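Local coordinates for activator of Hsp90 ATPase homologue 1/2-like C-terminal domain-containing protein (Staphylococcus saprophyticus subsp. saprophyticus, PDB 3Q6A) that is of unknown function but belongs to the AHA1 family, whose members resemble the C-terminal domain of activators of the Hsp90 ATPase, at residues I3-Q8 and E110-M115; Q66-T71 and I79-S84; T88-T93 and Y114-L119. All coordinates share one frame; numbering follows the deposited sequence.

How the interactions relate
Interactions 1 and 3 lay the adjacent strands 3-9 and 87-94 against helix 102-125, while interaction 2 pairs strands 75-84 and 67-72 farther across the same antiparallel sheet. Interactions 1 and 3 use overlapping stretches of the helix, sharing Y114 and M115, and their centres lie about 5 Å apart. Their strands are joined by backbone contacts such as T5 O to T92 N at 2.8 Å. Along the other edge of strand 87-94 runs strand 75-84, with T91 O 2.9 Å from Q80 N. The centre of interaction 2 is about 10 Å from that of interaction 3 and about 13 Å from that of interaction 1. Interactions 1 and 3 both touch the second subunit.

Interaction 1: residues I3-Q8 and E110-M115; sequences IITKMQ and EGWVYM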
# COMPACT_ATOMS: atom_id res chain seq x y z
N ILE D 3 13.64 -5.02 5.97
CA ILE D 3 12.25 -4.83 5.58
C ILE D 3 12.09 -5.38 4.17
O ILE D 3 12.58 -4.80 3.20
CB ILE D 3 11.87 -3.33 5.59
CG1 ILE D 3 12.23 -2.74 6.96
CG2 ILE D 3 10.39 -3.17 5.31
CD1 ILE D 3 11.95 -1.25 7.08
N ILE D 4 11.41 -6.51 4.07
CA ILE D 4 11.19 -7.17 2.79
C ILE D 4 9.70 -7.11 2.43
O ILE D 4 8.84 -7.52 3.21
CB ILE D 4 11.65 -8.65 2.85
CG1 ILE D 4 13.12 -8.72 3.25
CG2 ILE D 4 11.45 -9.33 1.50
CD1 ILE D 4 13.62 -10.12 3.56
N THR D 5 9.41 -6.58 1.25
CA THR D 5 8.03 -6.48 0.79
C THR D 5 7.88 -7.11 -0.59
O THR D 5 8.73 -6.93 -1.46
CB THR D 5 7.58 -5.00 0.73
OG1 THR D 5 7.88 -4.37 1.98
CG2 THR D 5 6.09 -4.91 0.48
N LYS D 6 6.81 -7.86 -0.80
CA LYS D 6 6.58 -8.51 -2.08
C LYS D 6 5.24 -8.07 -2.65
O LYS D 6 4.26 -7.97 -1.91
CB LYS D 6 6.61 -10.03 -1.92
CG LYS D 6 7.97 -10.59 -1.57
CD LYS D 6 7.96 -12.11 -1.48
CE LYS D 6 9.37 -12.64 -1.24
NZ LYS D 6 9.42 -14.13 -1.17
N MSE D 7 5.21 -7.80 -3.95
CA MSE D 7 3.98 -7.37 -4.61
C MSE D 7 3.83 -8.02 -5.98
O MSE D 7 4.74 -7.98 -6.80
CB MSE D 7 3.96 -5.85 -4.80
CG MSE D 7 2.68 -5.32 -5.46
SE MSE D 7 1.21 -5.41 -4.37
CE MSE D 7 1.61 -4.02 -3.18
N GLN D 8 2.67 -8.62 -6.21
CA GLN D 8 2.39 -9.26 -7.49
C GLN D 8 1.88 -8.19 -8.45
O GLN D 8 1.05 -7.36 -8.08
CB GLN D 8 1.33 -10.35 -7.31
CG GLN D 8 0.68 -10.79 -8.62
CD GLN D 8 1.62 -11.57 -9.54
OE1 GLN D 8 1.49 -11.49 -10.76
NE2 GLN D 8 2.54 -12.34 -8.95
N GLU D 110 5.48 1.08 5.36
CA GLU D 110 4.39 1.81 4.72
C GLU D 110 4.86 2.36 3.37
O GLU D 110 4.17 2.23 2.37
CB GLU D 110 3.96 2.96 5.62
CG GLU D 110 2.89 3.85 5.03
CD GLU D 110 2.48 4.90 6.01
OE1 GLU D 110 3.34 5.74 6.35
OE2 GLU D 110 1.32 4.87 6.45
N GLY D 111 6.03 2.99 3.35
CA GLY D 111 6.51 3.56 2.10
C GLY D 111 6.67 2.53 0.99
O GLY D 111 6.28 2.77 -0.16
N TRP D 112 7.25 1.39 1.34
CA TRP D 112 7.48 0.32 0.37
C TRP D 112 6.18 -0.27 -0.12
O TRP D 112 6.00 -0.47 -1.32
CB TRP D 112 8.34 -0.78 0.98
CG TRP D 112 9.78 -0.39 1.13
CD1 TRP D 112 10.46 -0.19 2.31
CD2 TRP D 112 10.71 -0.08 0.08
NE1 TRP D 112 11.75 0.23 2.05
CE2 TRP D 112 11.93 0.30 0.69
CE3 TRP D 112 10.62 -0.10 -1.33
CZ2 TRP D 112 13.05 0.66 -0.06
CZ3 TRP D 112 11.74 0.27 -2.07
CH2 TRP D 112 12.94 0.64 -1.43
N VAL D 113 5.24 -0.51 0.80
CA VAL D 113 3.96 -1.08 0.40
C VAL D 113 3.20 -0.11 -0.49
O VAL D 113 2.64 -0.51 -1.50
CB VAL D 113 3.08 -1.42 1.61
CG1 VAL D 113 1.73 -1.97 1.13
CG2 VAL D 113 3.79 -2.45 2.49
N TYR D 114 3.17 1.16 -0.11
CA TYR D 114 2.48 2.15 -0.92
C TYR D 114 3.10 2.26 -2.33
O TYR D 114 2.40 2.23 -3.33
CB TYR D 114 2.51 3.51 -0.23
CG TYR D 114 1.70 4.54 -0.96
CD1 TYR D 114 0.33 4.36 -1.18
CD2 TYR D 114 2.29 5.70 -1.47
CE1 TYR D 114 -0.43 5.30 -1.90
CE2 TYR D 114 1.54 6.65 -2.18
CZ TYR D 114 0.19 6.44 -2.39
OH TYR D 114 -0.56 7.39 -3.07
N MSE D 115 4.42 2.41 -2.41
CA MSE D 115 5.06 2.53 -3.73
C MSE D 115 4.73 1.34 -4.63
O MSE D 115 4.42 1.52 -5.81
CB MSE D 115 6.59 2.67 -3.59
CG MSE D 115 7.36 2.83 -4.95
SE MSE D 115 7.76 1.27 -5.85
CE MSE D 115 9.07 0.70 -4.86
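The indole of W112 is approached at a slant from the strand by I3 and T5. I3 brings its branch methyl CG2 to within 4.2 Å of W112 CD1, while T5 OG1 sits 3.8 Å from W112 CB, at the root of the side chain. The indole NE1 is hydrogen-bonded to E94, which probably helps to hold the ring's rotation, and T92 and L134 also pack on W112.

T5 splits its two branches between neighbouring helix residues. Its CG2, anti to the backbone N (OG1 chi1 -51°), is 3.9 Å from V113 CG2, the two side chains crossing at about a right angle; its hydroxyl is hydrogen-bonded to K109, one turn earlier on the helix. Farther along, selenomethionine M7 bends at chi2 (71°) and chi3, curling its terminal methyl CE to 4.0 Å from V113 O, a carbonyl that accepts a hydrogen bond from S117 OG. V113 packs on V113 of the second subunit, placing the contact beside the dimer interface. A strand outermost in the sheet of its own chain, running nearly parallel to the long C-terminal helix, is in keeping with the helix-grip fold of Bet v 1-like proteins.

Interaction 2: residues Q66-T71 and I79-S84; sequences QLIAFT and IQFEES
I68 carries much of the apolar contact between the two strands and meets I79 and F81 in succession along its length. Its CB stands 4.3 Å from I79 CB, the close pairing of directly opposed residues. One bond out, CG1 comes within 4.1 Å of F81 CE1, and the terminal CD1 reaches 4.0 Å from F81 CZ, near the plane of the ring and at its edge. An extended chi2 (177°) carries CD1 out to this rim, and W38 also packs on the side chain.

Farther back along the same edge, F81 CD1 is 3.7 Å from the backbone carbon Q66 C, just ahead of strand 67-72, and Q66 O lies in the plane of the ring. I79 in turn brings its CD1 to the edge of the F70 ring at CE2. F70 holds CG between its backbone N and carbonyl carbon (chi1 64°), a crowded position that brings the ring to this methyl.

Backbone bonds fix this register. I68 and I79 form an antiparallel hydrogen-bonded pair, with I79 N to I68 O at 2.9 Å and I68 N to I79 O at 3.0 Å; L67 and Q80 follow as a non-hydrogen-bonded pair. F81 N donates to Q66 O at 3.1 Å.

On the face that carries I68 and I79, the ring of F20 meets that of F81 with planes at about 80°, and helix 13-21 also supplies R13 and V16 to F81. The segments belong to the beta hairpin of strands 67-72 and 75-84, entered through a classic beta bulge in which Q66 and L67 both face E63.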
# COMPACT_ATOMS: atom_id res chain seq x y z
N GLN D 66 15.85 -8.17 -13.64
CA GLN D 66 15.94 -9.04 -12.49
C GLN D 66 16.42 -8.41 -11.19
O GLN D 66 16.06 -8.86 -10.10
CB GLN D 66 16.83 -10.23 -12.84
CG GLN D 66 17.07 -11.18 -11.70
CD GLN D 66 17.69 -12.48 -12.17
OE1 GLN D 66 17.04 -13.27 -12.88
NE2 GLN D 66 18.94 -12.72 -11.79
N LEU D 67 17.25 -7.38 -11.28
CA LEU D 67 17.74 -6.77 -10.06
C LEU D 67 18.30 -5.38 -10.23
O LEU D 67 18.95 -5.06 -11.23
CB LEU D 67 18.78 -7.69 -9.41
CG LEU D 67 19.53 -7.19 -8.18
CD1 LEU D 67 20.06 -8.38 -7.40
CD2 LEU D 67 20.67 -6.27 -8.59
N ILE D 68 18.03 -4.56 -9.22
CA ILE D 68 18.50 -3.18 -9.16
C ILE D 68 18.97 -3.02 -7.73
O ILE D 68 18.20 -3.25 -6.80
CB ILE D 68 17.36 -2.17 -9.38
CG1 ILE D 68 16.71 -2.39 -10.74
CG2 ILE D 68 17.90 -0.74 -9.26
CD1 ILE D 68 15.52 -1.48 -11.01
N ALA D 69 20.24 -2.66 -7.53
CA ALA D 69 20.74 -2.52 -6.17
C ALA D 69 21.37 -1.16 -5.97
O ALA D 69 21.95 -0.58 -6.90
CB ALA D 69 21.74 -3.62 -5.86
N PHE D 70 21.25 -0.65 -4.75
CA PHE D 70 21.80 0.65 -4.40
C PHE D 70 21.64 0.86 -2.90
O PHE D 70 21.17 -0.03 -2.19
CB PHE D 70 21.09 1.75 -5.19
CG PHE D 70 19.62 1.90 -4.87
CD1 PHE D 70 19.18 2.77 -3.87
CD2 PHE D 70 18.67 1.14 -5.56
CE1 PHE D 70 17.82 2.89 -3.57
CE2 PHE D 70 17.32 1.25 -5.27
CZ PHE D 70 16.89 2.13 -4.27
N THR D 71 22.04 2.03 -2.42
CA THR D 71 21.95 2.33 -0.99
C THR D 71 21.34 3.71 -0.75
O THR D 71 21.41 4.60 -1.60
CB THR D 71 23.36 2.30 -0.31
OG1 THR D 71 24.03 1.07 -0.62
CG2 THR D 71 23.22 2.38 1.22
N ILE D 79 15.88 -4.26 -5.42
CA ILE D 79 14.55 -4.41 -5.99
C ILE D 79 14.71 -5.57 -6.95
O ILE D 79 15.43 -5.45 -7.94
CB ILE D 79 14.12 -3.15 -6.72
CG1 ILE D 79 14.15 -1.95 -5.75
CG2 ILE D 79 12.71 -3.34 -7.27
CD1 ILE D 79 13.78 -0.63 -6.38
N GLN D 80 14.07 -6.69 -6.64
CA GLN D 80 14.19 -7.90 -7.46
C GLN D 80 12.91 -8.17 -8.22
O GLN D 80 11.83 -7.79 -7.76
CB GLN D 80 14.51 -9.10 -6.58
CG GLN D 80 15.70 -8.92 -5.68
CD GLN D 80 15.96 -10.13 -4.81
OE1 GLN D 80 16.31 -11.20 -5.32
NE2 GLN D 80 15.78 -9.98 -3.51
N PHE D 81 13.03 -8.82 -9.37
CA PHE D 81 11.89 -9.15 -10.20
C PHE D 81 11.93 -10.64 -10.56
O PHE D 81 12.88 -11.09 -11.20
CB PHE D 81 11.90 -8.31 -11.48
CG PHE D 81 12.12 -6.84 -11.24
CD1 PHE D 81 13.37 -6.36 -10.86
CD2 PHE D 81 11.08 -5.92 -11.39
CE1 PHE D 81 13.58 -5.00 -10.62
CE2 PHE D 81 11.27 -4.56 -11.15
CZ PHE D 81 12.53 -4.10 -10.76
N GLU D 82 10.91 -11.39 -10.13
CA GLU D 82 10.81 -12.82 -10.40
C GLU D 82 9.55 -13.11 -11.20
O GLU D 82 8.53 -12.41 -11.08
CB GLU D 82 10.71 -13.64 -9.11
CG GLU D 82 11.90 -13.58 -8.18
CD GLU D 82 11.66 -14.43 -6.94
OE1 GLU D 82 10.62 -14.22 -6.28
OE2 GLU D 82 12.49 -15.31 -6.64
N GLU D 83 9.60 -14.14 -12.03
CA GLU D 83 8.42 -14.47 -12.81
C GLU D 83 7.42 -15.22 -11.96
O GLU D 83 7.80 -15.98 -11.05
CB GLU D 83 8.81 -15.34 -14.02
CG GLU D 83 9.49 -14.59 -15.14
CD GLU D 83 9.51 -15.38 -16.42
OE1 GLU D 83 10.24 -16.39 -16.48
OE2 GLU D 83 8.79 -15.00 -17.38
N SER D 84 6.14 -14.98 -12.23
CA SER D 84 5.05 -15.69 -11.56
C SER D 84 4.01 -15.99 -12.65
O SER D 84 4.04 -15.42 -13.74
CB SER D 84 4.40 -14.85 -10.44
OG SER D 84 3.78 -13.69 -10.95

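Interaction 3: residues T88-T93 and Y114-L119; sequences TVVTTT and YMLSCL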
# COMPACT_ATOMS: atom_id res chain seq x y z
N THR D 88 4.56 -10.96 -12.64
CA THR D 88 5.80 -10.70 -11.92
C THR D 88 5.61 -10.51 -10.42
O THR D 88 4.58 -10.00 -9.98
CB THR D 88 6.44 -9.37 -12.44
OG1 THR D 88 6.65 -9.45 -13.86
CG2 THR D 88 7.77 -9.07 -11.71
N VAL D 89 6.58 -10.93 -9.63
CA VAL D 89 6.55 -10.66 -8.20
C VAL D 89 7.74 -9.75 -7.96
O VAL D 89 8.87 -10.13 -8.26
CB VAL D 89 6.73 -11.92 -7.35
CG1 VAL D 89 6.96 -11.54 -5.89
CG2 VAL D 89 5.47 -12.80 -7.48
N VAL D 90 7.49 -8.56 -7.43
CA VAL D 90 8.56 -7.62 -7.14
C VAL D 90 8.88 -7.76 -5.66
O VAL D 90 7.97 -7.81 -4.82
CB VAL D 90 8.14 -6.16 -7.41
CG1 VAL D 90 9.33 -5.21 -7.15
CG2 VAL D 90 7.63 -6.01 -8.83
N THR D 91 10.15 -7.84 -5.32
CA THR D 91 10.53 -7.97 -3.94
C THR D 91 11.47 -6.84 -3.58
O THR D 91 12.57 -6.77 -4.11
CB THR D 91 11.26 -9.30 -3.67
OG1 THR D 91 10.43 -10.39 -4.09
CG2 THR D 91 11.56 -9.45 -2.19
N THR D 92 11.02 -5.94 -2.70
CA THR D 92 11.88 -4.84 -2.27
C THR D 92 12.48 -5.24 -0.93
O THR D 92 11.82 -5.82 -0.08
CB THR D 92 11.10 -3.50 -2.12
OG1 THR D 92 9.98 -3.69 -1.24
CG2 THR D 92 10.61 -2.99 -3.46
N THR D 93 13.77 -4.95 -0.76
CA THR D 93 14.45 -5.25 0.48
C THR D 93 15.29 -4.05 0.91
O THR D 93 16.14 -3.57 0.15
CB THR D 93 15.39 -6.47 0.34
OG1 THR D 93 14.62 -7.64 0.03
CG2 THR D 93 16.15 -6.70 1.63
N TYR D 114 3.17 1.16 -0.11
CA TYR D 114 2.48 2.15 -0.92
C TYR D 114 3.10 2.26 -2.33
O TYR D 114 2.40 2.23 -3.33
CB TYR D 114 2.51 3.51 -0.23
CG TYR D 114 1.70 4.54 -0.96
CD1 TYR D 114 0.33 4.36 -1.18
CD2 TYR D 114 2.29 5.70 -1.47
CE1 TYR D 114 -0.43 5.30 -1.90
CE2 TYR D 114 1.54 6.65 -2.18
CZ TYR D 114 0.19 6.44 -2.39
OH TYR D 114 -0.56 7.39 -3.07
N MSE D 115 4.42 2.41 -2.41
CA MSE D 115 5.06 2.53 -3.73
C MSE D 115 4.73 1.34 -4.63
O MSE D 115 4.42 1.52 -5.81
CB MSE D 115 6.59 2.67 -3.59
CG MSE D 115 7.36 2.83 -4.95
SE MSE D 115 7.76 1.27 -5.85
CE MSE D 115 9.07 0.70 -4.86
N LEU D 116 4.77 0.14 -4.07
CA LEU D 116 4.50 -1.08 -4.85
C LEU D 116 3.03 -1.14 -5.25
O LEU D 116 2.69 -1.71 -6.29
CB LEU D 116 4.93 -2.33 -4.04
CG LEU D 116 6.45 -2.49 -3.87
CD1 LEU D 116 6.80 -3.61 -2.90
CD2 LEU D 116 7.06 -2.76 -5.26
N SER D 117 2.15 -0.55 -4.44
CA SER D 117 0.72 -0.52 -4.77
C SER D 117 0.52 0.45 -5.92
O SER D 117 -0.25 0.19 -6.83
CB SER D 117 -0.12 -0.06 -3.57
OG SER D 117 -0.01 -1.01 -2.53
N CYS D 118 1.22 1.59 -5.86
CA CYS D 118 1.14 2.57 -6.94
C CYS D 118 1.71 1.92 -8.20
O CYS D 118 1.20 2.13 -9.30
CB CYS D 118 1.97 3.80 -6.59
SG CYS D 118 1.29 4.77 -5.23
N LEU D 119 2.78 1.16 -8.04
CA LEU D 119 3.40 0.46 -9.17
C LEU D 119 2.38 -0.46 -9.85
O LEU D 119 2.17 -0.40 -11.07
CB LEU D 119 4.59 -0.35 -8.69
CG LEU D 119 5.23 -1.26 -9.75
CD1 LEU D 119 5.86 -0.39 -10.84
CD2 LEU D 119 6.23 -2.18 -9.10
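L116 meets V90 and T92 with its two methyls, which divide the strand residues between them. CD2 packs 3.8 Å from V90 CG1, the side chains crossing at an angle. CD1 goes to T92, reaching 3.6 Å from OG1 in a tip-to-tip approach, and T92 CG2 touches both methyls, at 3.9 Å from L116 CD1 and 4.0 Å from L116 CD2.

Two further helix residues extend this patch. One turn on, L119 CD2 lies 4.1 Å from V90 CG2, so the two methyls of V90 serve two different leucines; at the other end selenomethionine M115 brings CE to 4.2 Å from T92 CG2.

In the next shell the T92 hydroxyl, set between the backbone N and the carbonyl carbon (chi1 54°), makes a weak hydrogen bond with T5 O, giving the polar atom a partner beside the leucine methyl. V16 and I79 pack against V90, while F29 packs on both M115 and L119 and F20 on M115.

Strand 87-94 lies between strands 3-9 and 75-84 and runs roughly antiparallel to the helix segment (156°), with helix 13-21 reaching the same buried layer; S117 of helix 102-125 packs on S117 of the second subunit.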